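L-iditol 2-dehydrogenase (Clostridium scindens, PDB 4OH1) probably catalyses the NAD+-dependent oxidation of polyols such as L-iditol, as a zinc-binding member of the alcohol dehydrogenase family. Local coordinates at residues Q4-S9 with M24-P29; R11-N16 with T54-E59; P31-I36 with V83-E88. All coordinates share one frame; numbering follows the deposited sequence.

Interaction 1: Q4-S9 with M24-P29; sequences QLFVTS and MEAPMP
Gln-4 and Met-24 form an antiparallel hydrogen-bonded pair with their CA atoms 5.8 Å apart, although the short segments around them are splayed, their directions differing by 118°. The two bonds of the pair are unequal. Met-24 N reaches Gln-4 O over 2.9 Å and nearly straight, while the return bond from Gln-4 N to Met-24 O is 3.4 Å long and weak.

Met-24, modelled as selenomethionine, runs across the side chain of Phe-6 at about a right angle. Its CB and CG lie by the CD1 and CE1 side of the ring, and SE comes within 3.8 Å of Phe-6 CD1. CG stands anti to the carbonyl carbon (chi1 -55°) and the chain runs on extended to SE, which comes to lie by the ring, 4.3 Å from the centroid of Phe-6; the bend at chi3 turns only the terminal CE. The selenium approaches obliquely, 34° off the ring normal, in a Met-aromatic contact. Ala-26 meets the same ring differently: its CB stands near the ring plane, at the edge, 4.5 Å from Phe-6 CZ. That methyl also touches Gln-4, whose OE1 is 3.4 Å from Ala-26 CB; the amide nitrogen at the other corner of Gln-4 makes a weak bond to Asn-128. Farther along, the methyl of Thr-8 borders the selenium, and its hydroxyl is engaged by Asp-22 and Thr-20.

Met-24 is exposed, whereas Gln-4 and Ala-26 are buried. Strands 2-9 and 20-26 make up a beta hairpin, which strand 70-71 extends on the far side of 2-9 into a small three-stranded antiparallel sheet.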
# COMPACT_ATOMS: atom_id res chain seq x y z
N GLN A 4 -20.37 41.06 0.49
CA GLN A 4 -20.28 39.67 0.89
C GLN A 4 -21.68 39.07 0.96
O GLN A 4 -22.59 39.76 1.36
CB GLN A 4 -19.59 39.56 2.24
CG GLN A 4 -19.50 38.13 2.80
CD GLN A 4 -18.58 38.04 4.00
OE1 GLN A 4 -18.09 39.05 4.47
NE2 GLN A 4 -18.29 36.81 4.47
N LEU A 5 -21.81 37.78 0.60
CA LEU A 5 -23.06 37.03 0.70
C LEU A 5 -23.10 36.23 1.97
O LEU A 5 -22.10 35.68 2.36
CB LEU A 5 -23.15 36.04 -0.44
CG LEU A 5 -22.91 36.66 -1.80
CD1 LEU A 5 -23.09 35.62 -2.90
CD2 LEU A 5 -23.81 37.82 -2.00
N PHE A 6 -24.29 36.13 2.56
CA PHE A 6 -24.51 35.40 3.78
C PHE A 6 -25.73 34.53 3.58
O PHE A 6 -26.66 34.86 2.81
CB PHE A 6 -24.78 36.38 4.92
CG PHE A 6 -23.60 37.21 5.31
CD1 PHE A 6 -23.28 38.37 4.59
CD2 PHE A 6 -22.80 36.85 6.38
CE1 PHE A 6 -22.17 39.14 4.93
CE2 PHE A 6 -21.68 37.62 6.74
CZ PHE A 6 -21.37 38.77 6.00
N VAL A 7 -25.75 33.42 4.29
CA VAL A 7 -26.91 32.57 4.35
C VAL A 7 -27.78 33.26 5.38
O VAL A 7 -27.35 33.37 6.53
CB VAL A 7 -26.55 31.16 4.85
CG1 VAL A 7 -27.81 30.32 5.06
CG2 VAL A 7 -25.65 30.48 3.85
N THR A 8 -28.96 33.74 4.97
CA THR A 8 -29.90 34.46 5.84
C THR A 8 -31.05 33.60 6.42
O THR A 8 -31.54 33.89 7.49
CB THR A 8 -30.46 35.73 5.13
OG1 THR A 8 -30.91 35.41 3.81
CG2 THR A 8 -29.38 36.81 5.04
N SER A 9 -31.44 32.53 5.73
CA SER A 9 -32.32 31.51 6.30
C SER A 9 -31.99 30.15 5.73
O SER A 9 -31.42 30.05 4.64
CB SER A 9 -33.76 31.85 5.96
OG SER A 9 -33.98 31.64 4.57
N MSE A 24 -24.85 41.46 2.01
CA MSE A 24 -24.82 42.48 3.08
C MSE A 24 -23.53 43.24 2.95
O MSE A 24 -22.65 42.88 2.15
CB MSE A 24 -24.93 41.86 4.48
CG MSE A 24 -26.14 41.00 4.64
SE MSE A 24 -26.35 39.87 6.28
CE MSE A 24 -27.11 41.19 7.54
N GLU A 25 -23.40 44.33 3.70
CA GLU A 25 -22.10 44.99 3.75
C GLU A 25 -21.27 44.39 4.89
O GLU A 25 -21.79 43.96 5.91
CB GLU A 25 -22.17 46.52 3.84
CG GLU A 25 -20.75 47.13 3.46
CD GLU A 25 -20.71 47.94 2.14
OE1 GLU A 25 -20.96 49.18 2.25
OE2 GLU A 25 -20.39 47.36 1.03
N ALA A 26 -19.98 44.28 4.64
CA ALA A 26 -19.07 43.74 5.59
C ALA A 26 -17.83 44.59 5.58
O ALA A 26 -17.42 45.10 4.54
CB ALA A 26 -18.72 42.32 5.21
N PRO A 27 -17.21 44.72 6.73
CA PRO A 27 -15.98 45.50 6.79
C PRO A 27 -14.85 44.75 6.08
O PRO A 27 -14.91 43.54 5.96
CB PRO A 27 -15.72 45.62 8.28
CG PRO A 27 -16.33 44.37 8.87
CD PRO A 27 -17.45 43.94 7.97
N MSE A 28 -13.88 45.50 5.59
CA MSE A 28 -12.68 44.96 5.02
C MSE A 28 -11.89 44.19 6.10
O MSE A 28 -11.58 44.74 7.14
CB MSE A 28 -11.85 46.12 4.51
CG MSE A 28 -10.55 45.75 3.88
SE MSE A 28 -10.90 44.86 2.16
CE MSE A 28 -9.52 45.57 0.95
N PRO A 29 -11.57 42.91 5.87
CA PRO A 29 -10.77 42.24 6.91
C PRO A 29 -9.27 42.54 6.80
O PRO A 29 -8.77 42.91 5.73
CB PRO A 29 -11.06 40.76 6.66
CG PRO A 29 -11.26 40.66 5.21
CD PRO A 29 -12.03 41.96 4.85

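Interaction 2: R11-N16 with T54-E59; sequences RDFEKN and TGNLGE
Arg-11 reaches across to the backbone at the end of helix 48-54, where its NH1 donates to Thr-54 O over 3.2 Å. The bond is bent, 139° at the hydrogen, and the oxygen stands out of the guanidinium plane. The same oxygen touches the aliphatic part of the arginine, with Arg-11 CD also 3.2 Å from Thr-54 O. Gly-55 O is approached by two side chains, by Arg-11 CB at 3.5 Å and Phe-13 CE2 at 3.7 Å; it is buried here with no polar partner in the model. Beyond it, Asn-56 ND2 comes within 3.3 Å of Phe-13 CZ, the amide and ring planes 55° apart.

Arg-11 and Phe-13 pack on each other within their own segment. The arginine chain is extended, CG lying anti to the backbone N (chi1 -176°), and this CG sits over the centre of the Phe-13 ring, 3.8 Å above its plane. Farther out the ring's CE1 lies over one face of the guanidinium. Within helix 48-54, Thr-54 OG1 bonds back to Thr-50 O.

Residues 11-16 belong to the loop between strands 2-9 and 20-26, and residues 54-59 connect helix 48-54 to helix 60-66, whose Glu-61 touches Phe-13 and whose Thr-64 touches Leu-57.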
# COMPACT_ATOMS: atom_id res chain seq x y z
N ARG A 11 -33.63 25.83 5.26
CA ARG A 11 -34.92 25.18 5.01
C ARG A 11 -35.78 25.11 6.28
O ARG A 11 -35.33 24.51 7.27
CB ARG A 11 -34.76 23.77 4.43
CG ARG A 11 -36.12 23.14 4.06
CD ARG A 11 -35.98 21.99 3.07
NE ARG A 11 -37.28 21.61 2.52
CZ ARG A 11 -37.47 20.61 1.66
NH1 ARG A 11 -36.46 19.87 1.25
NH2 ARG A 11 -38.69 20.36 1.21
N ASP A 12 -36.97 25.73 6.23
CA ASP A 12 -37.99 25.70 7.31
C ASP A 12 -39.04 24.62 6.93
O ASP A 12 -39.95 24.89 6.14
CB ASP A 12 -38.63 27.10 7.50
CG ASP A 12 -39.62 27.19 8.70
OD1 ASP A 12 -39.84 26.19 9.41
OD2 ASP A 12 -40.19 28.29 8.92
N PHE A 13 -38.90 23.42 7.49
CA PHE A 13 -39.84 22.33 7.21
C PHE A 13 -41.24 22.58 7.80
O PHE A 13 -42.20 22.23 7.14
CB PHE A 13 -39.29 20.99 7.70
CG PHE A 13 -38.11 20.49 6.92
CD1 PHE A 13 -38.29 19.92 5.66
CD2 PHE A 13 -36.81 20.57 7.44
CE1 PHE A 13 -37.20 19.43 4.92
CE2 PHE A 13 -35.69 20.08 6.73
CZ PHE A 13 -35.89 19.51 5.46
N GLU A 14 -41.36 23.21 8.98
CA GLU A 14 -42.71 23.53 9.57
C GLU A 14 -43.42 24.81 9.00
O GLU A 14 -44.39 25.29 9.60
CB GLU A 14 -42.65 23.61 11.12
N LYS A 15 -42.92 25.36 7.88
CA LYS A 15 -43.62 26.39 7.05
C LYS A 15 -43.49 26.14 5.55
O LYS A 15 -44.01 26.88 4.73
CB LYS A 15 -43.06 27.79 7.32
CG LYS A 15 -43.36 28.30 8.68
CD LYS A 15 -43.38 29.79 8.70
CE LYS A 15 -44.23 30.24 9.86
NZ LYS A 15 -43.66 31.46 10.43
N ASN A 16 -42.77 25.08 5.19
CA ASN A 16 -42.36 24.84 3.82
C ASN A 16 -41.83 26.07 3.07
O ASN A 16 -42.42 26.49 2.07
CB ASN A 16 -43.50 24.19 3.05
CG ASN A 16 -43.01 23.14 2.09
OD1 ASN A 16 -41.82 23.03 1.81
ND2 ASN A 16 -43.94 22.34 1.59
N THR A 54 -31.39 24.21 1.13
CA THR A 54 -32.59 23.53 0.68
C THR A 54 -32.72 22.15 1.35
O THR A 54 -33.61 21.36 1.02
CB THR A 54 -32.56 23.39 -0.87
OG1 THR A 54 -31.37 22.70 -1.28
CG2 THR A 54 -32.65 24.79 -1.54
N GLY A 55 -31.84 21.89 2.32
CA GLY A 55 -31.63 20.54 2.80
C GLY A 55 -32.15 20.23 4.19
O GLY A 55 -32.55 21.14 5.00
N ASN A 56 -32.12 18.92 4.45
CA ASN A 56 -32.55 18.34 5.69
C ASN A 56 -31.32 18.19 6.56
O ASN A 56 -30.37 17.50 6.17
CB ASN A 56 -33.18 16.98 5.44
CG ASN A 56 -33.81 16.41 6.67
OD1 ASN A 56 -33.16 15.76 7.48
ND2 ASN A 56 -35.10 16.65 6.83
N LEU A 57 -31.36 18.83 7.73
CA LEU A 57 -30.14 19.11 8.49
C LEU A 57 -29.94 18.35 9.83
O LEU A 57 -28.93 18.57 10.48
CB LEU A 57 -30.05 20.63 8.74
CG LEU A 57 -30.19 21.56 7.52
CD1 LEU A 57 -30.14 23.02 7.93
CD2 LEU A 57 -29.07 21.27 6.53
N GLY A 58 -30.85 17.47 10.24
CA GLY A 58 -30.67 16.66 11.47
C GLY A 58 -30.75 17.48 12.76
O GLY A 58 -31.40 18.53 12.78
N GLU A 59 -30.10 17.00 13.84
CA GLU A 59 -30.02 17.72 15.16
C GLU A 59 -29.22 19.03 15.01
O GLU A 59 -29.39 20.01 15.76
CB GLU A 59 -29.38 16.84 16.24

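Interaction 3: P31-I36 with V83-E88; sequences PKDEEI and VGSTAE
The carboxylate of Asp-33 faces Ser-85 across a bridging water, which donates to Asp-33 OD1 at 2.6 Å and accepts from Ser-85 N at 2.8 Å. A second carboxylate, that of Glu-34, is carried on an extended chain beside Thr-86; the two side chains lie alongside and point the same way, Glu-34 CG touching CB and CG2 of the threonine. Glu-34 OE1 is hydrogen-bonded by His-137 NE2. The third, that of Glu-35, serves its own segment: Lys-32 N donates to Glu-35 OE1 over 2.8 Å, meeting it on the anti side and 28° out of the carboxylate plane. It adds to the backbone bond from Glu-35 N to Lys-32 O that closes the type I turn from Lys-32 to Glu-35.

The turn delivers the carbonyl of Asp-33 to the first turn of helix 85-89. Ala-87 N bonds to Asp-33 O at 3.0 Å with an angle of 158°, and Thr-86 N adds a weak, strongly bent bond to Asp-33 O at 2.9 Å. With the water on Ser-85 N, all three leading N-H groups of the helix have partners, and the positive helix end probably favours both the carbonyl and the nearby carboxylate. Gly-84, the N-cap residue, has no side chain, and its CA lies directly against the turn, 3.4 Å from Lys-32 O. Next to it, Gly-84 N makes a nearly straight bond to Glu-35 O at 3.0 Å. Ala-87 CB packs on Ile-36 CG1 at 4.0 Å.

Ile-36 and Val-83 form a non-hydrogen-bonded antiparallel pair where strand 35-44 begins and strand 75-83 ends. Helix 85-89 thus folds over the start of strand 35-44, which also pairs with strand 133-137, Ile-36 bonding there to Tyr-136 through the backbone.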
# COMPACT_ATOMS: atom_id res chain seq x y z
N PRO A 31 -5.26 41.27 7.78
CA PRO A 31 -4.51 40.09 8.20
C PRO A 31 -3.54 40.35 9.34
O PRO A 31 -2.84 41.32 9.32
CB PRO A 31 -3.70 39.75 6.98
CG PRO A 31 -3.57 41.06 6.26
CD PRO A 31 -4.81 41.79 6.48
N LYS A 32 -3.49 39.43 10.31
CA LYS A 32 -2.42 39.42 11.31
C LYS A 32 -1.10 39.01 10.66
O LYS A 32 -1.05 38.86 9.44
CB LYS A 32 -2.71 38.42 12.41
CG LYS A 32 -4.04 38.52 13.01
CD LYS A 32 -4.06 37.67 14.27
CE LYS A 32 -5.45 37.27 14.69
NZ LYS A 32 -6.41 38.40 14.51
N ASP A 33 -0.04 38.82 11.46
CA ASP A 33 1.34 38.57 10.93
C ASP A 33 1.47 37.33 10.02
O ASP A 33 2.18 37.35 8.99
CB ASP A 33 2.36 38.44 12.09
CG ASP A 33 2.54 39.76 12.87
OD1 ASP A 33 2.12 40.82 12.40
OD2 ASP A 33 3.11 39.72 13.97
N GLU A 34 0.76 36.26 10.38
CA GLU A 34 0.81 35.03 9.63
C GLU A 34 -0.32 34.83 8.63
O GLU A 34 -0.44 33.74 8.05
CB GLU A 34 0.89 33.85 10.58
CG GLU A 34 2.12 33.93 11.45
CD GLU A 34 2.36 32.69 12.23
OE1 GLU A 34 1.65 31.67 12.04
OE2 GLU A 34 3.27 32.72 13.05
N GLU A 35 -1.12 35.89 8.41
CA GLU A 35 -2.31 35.79 7.59
C GLU A 35 -2.11 36.52 6.30
O GLU A 35 -1.17 37.26 6.14
CB GLU A 35 -3.52 36.36 8.32
CG GLU A 35 -4.01 35.46 9.43
CD GLU A 35 -5.16 36.06 10.25
OE1 GLU A 35 -5.37 37.29 10.31
OE2 GLU A 35 -5.85 35.26 10.89
N ILE A 36 -3.04 36.30 5.37
CA ILE A 36 -2.94 36.78 4.01
C ILE A 36 -4.35 37.15 3.62
O ILE A 36 -5.29 36.38 3.87
CB ILE A 36 -2.45 35.66 3.07
CG1 ILE A 36 -1.06 35.18 3.49
CG2 ILE A 36 -2.39 36.14 1.66
CD1 ILE A 36 -0.45 34.24 2.54
N VAL A 83 -0.38 41.01 2.83
CA VAL A 83 0.37 39.94 3.47
C VAL A 83 0.87 40.41 4.87
O VAL A 83 1.48 41.44 4.97
CB VAL A 83 1.62 39.59 2.59
CG1 VAL A 83 2.41 38.46 3.22
CG2 VAL A 83 1.23 39.13 1.23
N GLY A 84 0.61 39.66 5.93
CA GLY A 84 1.29 39.91 7.20
C GLY A 84 2.80 39.72 7.09
O GLY A 84 3.30 39.00 6.23
N SER A 85 3.54 40.36 7.98
CA SER A 85 4.98 40.31 7.95
C SER A 85 5.55 38.89 8.04
O SER A 85 6.48 38.58 7.33
CB SER A 85 5.57 41.23 9.04
OG SER A 85 4.97 40.98 10.30
N THR A 86 5.00 38.01 8.86
CA THR A 86 5.56 36.66 8.89
C THR A 86 5.33 35.95 7.54
O THR A 86 6.22 35.31 6.95
CB THR A 86 4.97 35.82 10.00
OG1 THR A 86 5.21 36.46 11.23
CG2 THR A 86 5.62 34.46 10.04
N ALA A 87 4.14 36.12 7.01
CA ALA A 87 3.85 35.47 5.75
C ALA A 87 4.73 35.98 4.62
O ALA A 87 5.08 35.23 3.72
CB ALA A 87 2.40 35.63 5.42
N GLU A 88 5.07 37.27 4.64
CA GLU A 88 5.90 37.83 3.59
C GLU A 88 7.25 37.16 3.64
O GLU A 88 7.85 36.87 2.62
CB GLU A 88 6.08 39.36 3.74
CG GLU A 88 6.04 40.06 2.42
CD GLU A 88 5.99 41.54 2.51
OE1 GLU A 88 6.75 42.11 3.29
OE2 GLU A 88 5.16 42.16 1.81
O HOH W 1 2.03 41.69 9.97

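The three contacts are strung along the N-terminal part of the chain. Both segments of interaction 1 precede those of interaction 3 in the chain, whereas interaction 2 crosses both in sequence, its second segment following strand 35-44. The centre of interaction 1 is about 23 Å from each of the others; interactions 2 and 3 lie about 40 Å apart between centres and about 27 Å between nearest atoms. None includes a zinc ligand. The side chain of Gln-4 in interaction 1 is about 11 Å from that of His-74, which binds one zinc, and the side chain of Glu-34 in interaction 3 is about 12 Å from that of Cys-106 of the four-cysteine zinc site. Interaction 2 lies at the surface, away from both metals.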